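Local atomic coordinates of aspartate--tRNA(Asp/Asn) ligase (Sulfolobus tokodaii, PDB entry 1WYD), a protein that attaches L-aspartate to both tRNA(Asp) and tRNA(Asn), probably activating the amino acid with ATP to aspartyl-AMP before transferring it to the tRNA acceptor end. Residues H5-V10 / A81-E86; F36-L39 / G44-Q47. All blocks are in the same frame, centred on the assembly; numbering follows the deposited sequence.

Contact 1 (H5-V10 / A81-E86); sequences HFIADV and APRGIE
V10 and I85 face each other across two short backbone turns whose CA atoms come no nearer than 7.7 Å, the V10 CA to I85 CA distance, so side chains do all the joining. On one side, I7-D9 form a single turn of 3-10 helix, closed by D9 N bonding to F6 O at 2.8 Å. The same turn is pinned a second time by the D9 carboxylate: F6 N reaches D9 OD1 at 3.1 Å, arriving from well above the carboxylate plane. On the other side, I85 N bonds to P82 O, and R83 and G84 between them both have positive phi, making a type I' turn that delivers the chain into strand 85-89.

The apolar part is V10 against I85. The two side chains cross at about a right angle, and the delta methyl of I85 does the touching, with I85 CD1 3.7 Å from V10 CG1. A chi1 of -170° swings V10 CG1 opposite its own backbone nitrogen, which puts that branch against the I85 methyl. W21 and V75 touch both residues, making a small buried cluster.

R83 supplies the other half. Its chain bends at chi3 (-92°), and its guanidinium lies across the 3-10 turn, with the methyl of A8 over one face: A8 CB is 4.1 Å from R83 NH1. I7 comes in obliquely, its CG2 3.9 Å from R83 NH2. These are packing contacts; the polar partner of R83 NH2 is the carbonyl of L45. I7 N and A8 N bond to the side chains of D41 and T43.

In this arrangement the N-terminal segment that precedes strand 18-31 packs against an OB-fold beta barrel, at the turn that leads into its strand 85-89.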
ATOM      1  N   HIS B   5      16.775 -14.488  22.073  1.00 55.30           N
ATOM      2  CA  HIS B   5      16.582 -13.040  22.237  1.00 54.53           C
ATOM      3  C   HIS B   5      17.186 -12.225  21.095  1.00 54.30           C
ATOM      4  O   HIS B   5      18.212 -12.595  20.507  1.00 54.53           O
ATOM      5  CB  HIS B   5      17.119 -12.520  23.602  1.00 54.18           C
ATOM      6  CG  HIS B   5      16.472 -13.154  24.806  1.00 54.05           C
ATOM      7  ND1 HIS B   5      16.679 -14.472  25.161  1.00 53.23           N
ATOM      8  CD2 HIS B   5      15.614 -12.652  25.728  1.00 53.36           C
ATOM      9  CE1 HIS B   5      15.974 -14.755  26.239  1.00 52.55           C
ATOM     10  NE2 HIS B   5      15.320 -13.666  26.605  1.00 52.97           N
ATOM     11  N   PHE B   6      16.533 -11.119  20.781  1.00 53.83           N
ATOM     12  CA  PHE B   6      17.140 -10.066  19.996  1.00 54.03           C
ATOM     13  C   PHE B   6      18.132  -9.332  20.873  1.00 54.74           C
ATOM     14  O   PHE B   6      17.932  -9.227  22.086  1.00 54.89           O
ATOM     15  CB  PHE B   6      16.076  -9.089  19.543  1.00 53.67           C
ATOM     16  CG  PHE B   6      15.264  -9.582  18.387  1.00 53.15           C
ATOM     17  CD1 PHE B   6      14.016 -10.185  18.605  1.00 51.23           C
ATOM     18  CD2 PHE B   6      15.733  -9.439  17.078  1.00 50.71           C
ATOM     19  CE1 PHE B   6      13.238 -10.644  17.527  1.00 51.18           C
ATOM     20  CE2 PHE B   6      14.966  -9.903  15.985  1.00 51.69           C
ATOM     21  CZ  PHE B   6      13.709 -10.502  16.222  1.00 51.49           C
ATOM     22  N   ILE B   7      19.189  -8.800  20.270  1.00 54.98           N
ATOM     23  CA  ILE B   7      20.273  -8.206  21.039  1.00 55.73           C
ATOM     24  C   ILE B   7      19.730  -7.211  22.062  1.00 56.84           C
ATOM     25  O   ILE B   7      20.067  -7.280  23.242  1.00 57.51           O
ATOM     26  CB  ILE B   7      21.313  -7.555  20.103  1.00 55.42           C
ATOM     27  CG1 ILE B   7      22.149  -8.644  19.406  1.00 55.06           C
ATOM     28  CG2 ILE B   7      22.186  -6.532  20.848  1.00 54.54           C
ATOM     29  CD1 ILE B   7      22.611  -8.259  18.007  1.00 52.52           C
ATOM     30  N   ALA B   8      18.867  -6.322  21.594  1.00 57.86           N
ATOM     31  CA  ALA B   8      18.298  -5.244  22.385  1.00 59.54           C
ATOM     32  C   ALA B   8      17.397  -5.724  23.553  1.00 60.48           C
ATOM     33  O   ALA B   8      17.131  -4.964  24.477  1.00 60.87           O
ATOM     34  CB  ALA B   8      17.527  -4.283  21.463  1.00 59.39           C
ATOM     35  N   ASP B   9      16.948  -6.975  23.494  1.00 61.48           N
ATOM     36  CA  ASP B   9      16.111  -7.599  24.525  1.00 62.57           C
ATOM     37  C   ASP B   9      16.826  -7.839  25.870  1.00 64.31           C
ATOM     38  O   ASP B   9      16.164  -8.022  26.911  1.00 64.71           O
ATOM     39  CB  ASP B   9      15.655  -8.979  24.038  1.00 62.03           C
ATOM     40  CG  ASP B   9      14.581  -8.919  22.986  1.00 60.00           C
ATOM     41  OD1 ASP B   9      14.212 -10.000  22.483  1.00 59.60           O
ATOM     42  OD2 ASP B   9      14.031  -7.871  22.616  1.00 57.61           O
ATOM     43  N   VAL B  10      18.164  -7.888  25.824  1.00 65.42           N
ATOM     44  CA  VAL B  10      19.020  -8.229  26.964  1.00 66.33           C
ATOM     45  C   VAL B  10      19.412  -6.986  27.792  1.00 67.01           C
ATOM     46  O   VAL B  10      19.879  -5.988  27.238  1.00 67.28           O
ATOM     47  CB  VAL B  10      20.299  -8.979  26.476  1.00 66.32           C
ATOM     48  CG1 VAL B  10      21.071  -9.556  27.639  1.00 67.19           C
ATOM     49  CG2 VAL B  10      19.940 -10.088  25.482  1.00 65.72           C
ATOM     50  N   ALA B  81      30.555  -1.895  28.338  1.00 75.24           N
ATOM     51  CA  ALA B  81      30.062  -2.574  27.141  1.00 74.34           C
ATOM     52  C   ALA B  81      28.695  -2.022  26.688  1.00 73.86           C
ATOM     53  O   ALA B  81      27.994  -1.410  27.497  1.00 73.88           O
ATOM     54  CB  ALA B  81      29.972  -4.065  27.413  1.00 74.24           C
ATOM     55  N   PRO B  82      28.302  -2.266  25.426  1.00 73.14           N
ATOM     56  CA  PRO B  82      27.071  -1.690  24.857  1.00 72.32           C
ATOM     57  C   PRO B  82      25.835  -2.024  25.686  1.00 71.65           C
ATOM     58  O   PRO B  82      25.654  -3.200  26.055  1.00 71.33           O
ATOM     59  CB  PRO B  82      26.959  -2.381  23.490  1.00 72.09           C
ATOM     60  CG  PRO B  82      28.316  -2.793  23.157  1.00 72.25           C
ATOM     61  CD  PRO B  82      28.981  -3.140  24.446  1.00 73.15           C
ATOM     62  N   ARG B  83      25.006  -1.014  25.969  1.00 70.57           N
ATOM     63  CA  ARG B  83      23.801  -1.209  26.784  1.00 70.12           C
ATOM     64  C   ARG B  83      24.117  -1.904  28.109  1.00 69.15           C
ATOM     65  O   ARG B  83      23.229  -2.479  28.747  1.00 69.14           O
ATOM     66  CB  ARG B  83      22.790  -2.075  26.040  1.00 70.42           C
ATOM     67  CG  ARG B  83      21.904  -1.384  25.029  1.00 71.85           C
ATOM     68  CD  ARG B  83      21.114  -2.405  24.189  1.00 74.02           C
ATOM     69  NE  ARG B  83      21.854  -2.743  22.975  1.00 75.28           N
ATOM     70  CZ  ARG B  83      21.562  -2.263  21.775  1.00 75.43           C
ATOM     71  NH1 ARG B  83      20.521  -1.445  21.614  1.00 74.85           N
ATOM     72  NH2 ARG B  83      22.304  -2.611  20.731  1.00 76.17           N
ATOM     73  N   GLY B  84      25.389  -1.883  28.494  1.00 68.14           N
ATOM     74  CA  GLY B  84      25.831  -2.499  29.732  1.00 67.26           C
ATOM     75  C   GLY B  84      26.082  -4.000  29.722  1.00 66.24           C
ATOM     76  O   GLY B  84      26.313  -4.578  30.786  1.00 66.75           O
ATOM     77  N   ILE B  85      26.054  -4.635  28.551  1.00 65.00           N
ATOM     78  CA  ILE B  85      26.303  -6.076  28.475  1.00 63.72           C
ATOM     79  C   ILE B  85      27.158  -6.551  27.303  1.00 63.15           C
ATOM     80  O   ILE B  85      27.473  -5.802  26.370  1.00 62.89           O
ATOM     81  CB  ILE B  85      24.988  -6.896  28.473  1.00 63.78           C
ATOM     82  CG1 ILE B  85      24.058  -6.419  27.347  1.00 62.87           C
ATOM     83  CG2 ILE B  85      24.338  -6.911  29.861  1.00 63.83           C
ATOM     84  CD1 ILE B  85      23.843  -7.470  26.279  1.00 62.64           C
ATOM     85  N   GLU B  86      27.503  -7.833  27.396  1.00 62.19           N
ATOM     86  CA  GLU B  86      28.171  -8.583  26.360  1.00 61.54           C
ATOM     87  C   GLU B  86      27.845 -10.065  26.558  1.00 60.89           C
ATOM     88  O   GLU B  86      27.537 -10.499  27.669  1.00 59.86           O
ATOM     89  CB  GLU B  86      29.690  -8.345  26.381  1.00 61.55           C
ATOM     90  CG  GLU B  86      30.298  -8.133  27.753  1.00 62.22           C
ATOM     91  CD  GLU B  86      31.805  -8.309  27.769  1.00 63.67           C
ATOM     92  OE1 GLU B  86      32.527  -7.498  27.127  1.00 61.89           O
ATOM     93  OE2 GLU B  86      32.266  -9.268  28.439  1.00 65.14           O
TER

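Contact 2 (F36-L39 / G44-Q47); sequences FIIL and GLGQ
I38 has CG2 opposite its backbone nitrogen, while chi1 of -53° and chi2 of -44° fold CD1 round toward Q47; the one side chain therefore touches L45, G46 and Q47 of the facing strand. Q47 starts out with CG opposite its own backbone N (chi1 179°) and continues extended, so that its aliphatic part crosses the isoleucine at a slant: I38 CD1 is 4.1 Å from Q47 CG. The other branch of I38 turns to L45, with I38 CG2 4.1 Å from L45 CB, and also lies against the G46 carbonyl, where I38 CG2 to G46 O is 3.4 Å. F36 joins the same face, the edge of its ring meeting Q47 CG near the ring plane. Replacing I38 with an alanine would probably open a gap between L45 and Q47 and leave the Q47 chain freer to swing.

Below these side chains, the backbones run antiparallel. L39 and G46 are a hydrogen-bonded pair: L39 N reaches G46 O at 3.1 Å, and G46 N returns to L39 O at 2.9 Å. Each oxygen also takes a CA-H...O contact, I38 CA to G46 O and L45 CA to L39 O, both 3.3 Å. I38 and Q47 form the adjacent non-hydrogen-bonded pair.

These are the two arms of the hairpin 34-41/44-50 of the OB-fold. L39 points to the other face of the sheet, into a buried group with W21, V48, I69 and V71. Strand 18-31 pairs along the far edge of 34-41, where I38 bonds through its backbone to H26 and its side chain meets L27, while Q47 bonds on through its backbone to L87 of strand 85-89.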
ATOM      1  N   PHE B  36      36.721 -10.428  19.684  1.00 55.08           N
ATOM      2  CA  PHE B  36      35.525  -9.653  19.887  1.00 54.58           C
ATOM      3  C   PHE B  36      34.684  -9.640  18.609  1.00 53.18           C
ATOM      4  O   PHE B  36      35.169  -9.271  17.558  1.00 52.98           O
ATOM      5  CB  PHE B  36      35.901  -8.243  20.324  1.00 55.37           C
ATOM      6  CG  PHE B  36      36.422  -8.172  21.727  1.00 58.74           C
ATOM      7  CD1 PHE B  36      37.787  -8.223  21.980  1.00 61.90           C
ATOM      8  CD2 PHE B  36      35.553  -8.057  22.799  1.00 61.48           C
ATOM      9  CE1 PHE B  36      38.285  -8.155  23.288  1.00 62.97           C
ATOM     10  CE2 PHE B  36      36.042  -7.989  24.113  1.00 63.67           C
ATOM     11  CZ  PHE B  36      37.407  -8.044  24.356  1.00 63.61           C
ATOM     12  N   ILE B  37      33.432 -10.070  18.700  1.00 51.55           N
ATOM     13  CA  ILE B  37      32.537  -9.988  17.557  1.00 50.15           C
ATOM     14  C   ILE B  37      31.442  -8.987  17.838  1.00 49.41           C
ATOM     15  O   ILE B  37      30.645  -9.215  18.731  1.00 48.84           O
ATOM     16  CB  ILE B  37      31.901 -11.375  17.245  1.00 50.68           C
ATOM     17  CG1 ILE B  37      32.948 -12.491  17.274  1.00 49.20           C
ATOM     18  CG2 ILE B  37      31.210 -11.338  15.892  1.00 49.76           C
ATOM     19  CD1 ILE B  37      32.355 -13.858  17.122  1.00 48.11           C
ATOM     20  N   ILE B  38      31.402  -7.875  17.089  1.00 48.48           N
ATOM     21  CA  ILE B  38      30.208  -7.059  17.076  1.00 47.21           C
ATOM     22  C   ILE B  38      29.210  -7.779  16.138  1.00 47.28           C
ATOM     23  O   ILE B  38      29.469  -7.988  14.939  1.00 47.13           O
ATOM     24  CB  ILE B  38      30.465  -5.576  16.650  1.00 47.38           C
ATOM     25  CG1 ILE B  38      31.568  -4.877  17.457  1.00 47.18           C
ATOM     26  CG2 ILE B  38      29.178  -4.741  16.722  1.00 46.40           C
ATOM     27  CD1 ILE B  38      31.557  -5.073  18.963  1.00 50.61           C
ATOM     28  N   LEU B  39      28.093  -8.195  16.718  1.00 46.14           N
ATOM     29  CA  LEU B  39      27.024  -8.844  15.986  1.00 45.28           C
ATOM     30  C   LEU B  39      25.923  -7.842  15.702  1.00 45.30           C
ATOM     31  O   LEU B  39      25.713  -6.894  16.485  1.00 46.12           O
ATOM     32  CB  LEU B  39      26.484 -10.036  16.782  1.00 44.57           C
ATOM     33  CG  LEU B  39      25.441 -10.931  16.127  1.00 44.80           C
ATOM     34  CD1 LEU B  39      26.086 -11.866  15.106  1.00 41.59           C
ATOM     35  CD2 LEU B  39      24.755 -11.727  17.224  1.00 45.01           C
ATOM     36  N   GLY B  44      19.780  -3.991  16.631  1.00 47.19           N
ATOM     37  CA  GLY B  44      20.998  -3.199  16.597  1.00 46.05           C
ATOM     38  C   GLY B  44      22.202  -4.071  16.802  1.00 46.13           C
ATOM     39  O   GLY B  44      22.242  -5.233  16.336  1.00 46.29           O
ATOM     40  N   LEU B  45      23.171  -3.518  17.520  1.00 45.72           N
ATOM     41  CA  LEU B  45      24.515  -4.069  17.600  1.00 45.76           C
ATOM     42  C   LEU B  45      24.852  -4.518  19.006  1.00 46.55           C
ATOM     43  O   LEU B  45      24.782  -3.729  19.949  1.00 47.26           O
ATOM     44  CB  LEU B  45      25.516  -3.010  17.154  1.00 45.16           C
ATOM     45  CG  LEU B  45      25.322  -2.483  15.740  1.00 46.01           C
ATOM     46  CD1 LEU B  45      26.023  -1.147  15.545  1.00 44.81           C
ATOM     47  CD2 LEU B  45      25.820  -3.536  14.695  1.00 43.53           C
ATOM     48  N   GLY B  46      25.197  -5.786  19.153  1.00 46.71           N
ATOM     49  CA  GLY B  46      25.725  -6.286  20.395  1.00 47.99           C
ATOM     50  C   GLY B  46      27.210  -6.587  20.322  1.00 48.72           C
ATOM     51  O   GLY B  46      27.825  -6.471  19.268  1.00 49.05           O
ATOM     52  N   GLN B  47      27.784  -6.981  21.455  1.00 49.96           N
ATOM     53  CA  GLN B  47      29.205  -7.324  21.558  1.00 50.52           C
ATOM     54  C   GLN B  47      29.278  -8.738  22.076  1.00 50.94           C
ATOM     55  O   GLN B  47      28.705  -9.037  23.118  1.00 51.28           O
ATOM     56  CB  GLN B  47      29.921  -6.376  22.544  1.00 50.71           C
ATOM     57  CG  GLN B  47      31.412  -6.628  22.771  1.00 51.00           C
ATOM     58  CD  GLN B  47      32.080  -5.492  23.560  1.00 51.77           C
ATOM     59  OE1 GLN B  47      32.338  -5.625  24.770  1.00 49.78           O
ATOM     60  NE2 GLN B  47      32.364  -4.380  22.877  1.00 50.65           N
TER

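Contacts 1 and 2 lie about 9 Å apart, centre to centre, in the N-terminal OB-fold. Along the chain, contact 2 is nested within contact 1: the hairpin 36-39/44-47 falls inside the run of mostly strand that 5-10 and 81-86 bracket. They meet directly, tied by the bond between R83 and L45 and by I7 packing on the backbone of G44 and G46. Strands 44-50 and 85-89 are parallel neighbours in one sheet, so the N-terminal turn rests on both. The OB-fold belongs to the anticodon-binding family and is probably the part that meets the tRNA anticodon, whereas aspartate and ATP are predicted to bind in the class II catalytic domain.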